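Local coordinates for BDI-0842-like domain-containing protein (Parabacteroides distasonis, PDB 4JM1), which is of unknown function but adopts a small alpha/beta fold resembling the prodomain of alpha-lytic protease, at residues D7-T10 and G11-E15. Residues are numbered along the deposited sequence; the frame is centred on the assembly and turned at random.
Sequences DTIT and GFSCE
The carbonyl oxygen of Ile9, on the last residue of helix 3-9, is gripped by two backbone N-H groups. Ser13 N binds Ile9 O at 3.0 Å, in the carbonyl plane and nearly straight (164° at the hydrogen). Phe12 N is 2.9 Å from Ile9 O but comes from above that plane. Cys14 N adds a weak third bond to the same Ile9 O, at 3.5 Å. The chain turns round this one oxygen. Thr10 has left helical geometry, and Gly11 follows with positive phi. A weak bond from Gly11 N to Cys14 O, 2.8 Å, ties the turn from within.

Side chains add contacts of their own. Ser13 OG lies between its backbone N and carbonyl carbon (chi1 53°), which brings it within 3.4 Å of Ile9 CB. The sulfur of Cys14 meets the tip of Ile9, SG to CD1 3.9 Å. Both residues also touch Ile27 of strand 24-29, and Ile9 packs on Phe44 of helix 38-50. Phe12 touches with its CB, 3.5 Å from Thr8 O, while the ring points off from the helix residues. Thr10 CG2 lies 3.7 Å from Glu15 O, and Thr10 OG1 is hydrogen-bonded to Ile6 O, one turn back in the helix.

The last carbonyl of helix 3-9 thus keeps N-H partners three and four residues on, although the chain has left the helix, and the buried side chains of Ile9 and Cys14 meet across the turn that leads to strand 16-19.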
loop_
_atom_site.group_PDB
_atom_site.type_symbol
_atom_site.label_atom_id
_atom_site.label_comp_id
_atom_site.label_asym_id
_atom_site.label_seq_id
_atom_site.Cartn_x
_atom_site.Cartn_y
_atom_site.Cartn_z
ATOM N N ASP A 7 5.160 10.016 -1.103
ATOM C CA ASP A 7 5.350 11.014 -2.165
ATOM C C ASP A 7 6.405 10.637 -3.199
ATOM O O ASP A 7 6.446 11.212 -4.290
ATOM C CB ASP A 7 5.575 12.416 -1.586
ATOM C CG ASP A 7 4.366 12.965 -0.834
ATOM O OD1 ASP A 7 3.250 12.398 -0.971
ATOM O OD2 ASP A 7 4.549 13.978 -0.097
ATOM N N THR A 8 7.269 9.682 -2.872
ATOM C CA THR A 8 8.257 9.165 -3.813
ATOM C C THR A 8 7.706 8.036 -4.684
ATOM O O THR A 8 8.054 7.944 -5.853
ATOM C CB THR A 8 9.524 8.762 -3.082
ATOM O OG1 THR A 8 10.074 9.917 -2.439
ATOM C CG2 THR A 8 10.587 8.183 -4.022
ATOM N N ILE A 9 6.863 7.181 -4.125
ATOM C CA ILE A 9 6.341 6.061 -4.899
ATOM C C ILE A 9 5.092 6.428 -5.712
ATOM O O ILE A 9 4.780 5.727 -6.677
ATOM C CB ILE A 9 6.058 4.799 -4.028
ATOM C CG1 ILE A 9 4.950 5.036 -2.992
ATOM C CG2 ILE A 9 7.335 4.314 -3.317
ATOM C CD1 ILE A 9 4.466 3.726 -2.309
ATOM N N THR A 10 4.366 7.487 -5.302
ATOM C CA THR A 10 3.118 7.849 -5.972
ATOM C C THR A 10 3.379 8.275 -7.415
ATOM O O THR A 10 4.137 9.195 -7.690
ATOM C CB THR A 10 2.365 8.942 -5.180
ATOM O OG1 THR A 10 1.974 8.386 -3.907
ATOM C CG2 THR A 10 1.117 9.402 -5.922
ATOM N N GLY A 11 2.706 7.586 -8.339
ATOM C CA GLY A 11 2.938 7.806 -9.747
ATOM C C GLY A 11 4.261 7.312 -10.268
ATOM O O GLY A 11 4.650 7.657 -11.376
ATOM N N PHE A 12 4.990 6.570 -9.439
ATOM C CA PHE A 12 6.252 5.957 -9.823
ATOM C C PHE A 12 6.075 4.432 -9.918
ATOM O O PHE A 12 6.256 3.857 -10.961
ATOM C CB PHE A 12 7.383 6.319 -8.839
ATOM C CG PHE A 12 8.645 5.625 -9.146
ATOM C CD1 PHE A 12 9.392 6.021 -10.242
ATOM C CD2 PHE A 12 9.101 4.581 -8.351
ATOM C CE1 PHE A 12 10.565 5.366 -10.567
ATOM C CE2 PHE A 12 10.293 3.919 -8.659
ATOM C CZ PHE A 12 11.029 4.321 -9.763
ATOM N N SER A 13 5.708 3.818 -8.805
ATOM C CA SER A 13 5.536 2.376 -8.697
ATOM C C SER A 13 4.107 1.971 -8.288
ATOM O O SER A 13 3.782 0.776 -8.129
ATOM C CB SER A 13 6.553 1.804 -7.723
ATOM O OG SER A 13 6.487 2.485 -6.496
ATOM N N CYS A 14 3.256 2.979 -8.129
ATOM C CA CYS A 14 1.853 2.790 -7.847
ATOM C C CYS A 14 1.107 4.050 -8.256
ATOM O O CYS A 14 1.739 5.009 -8.721
ATOM C CB CYS A 14 1.646 2.490 -6.382
ATOM S SG CYS A 14 1.965 3.924 -5.274
ATOM N N GLU A 15 -0.223 4.041 -8.172
ATOM C CA GLU A 15 -1.002 5.220 -8.511
ATOM C C GLU A 15 -1.373 6.099 -7.340
ATOM O O GLU A 15 -1.428 7.311 -7.496
ATOM C CB GLU A 15 -2.220 4.854 -9.362
ATOM C CG GLU A 15 -1.741 4.278 -10.694
ATOM C CD GLU A 15 -2.758 4.188 -11.797
ATOM O OE1 GLU A 15 -3.846 4.789 -11.698
ATOM O OE2 GLU A 15 -2.428 3.489 -12.802
#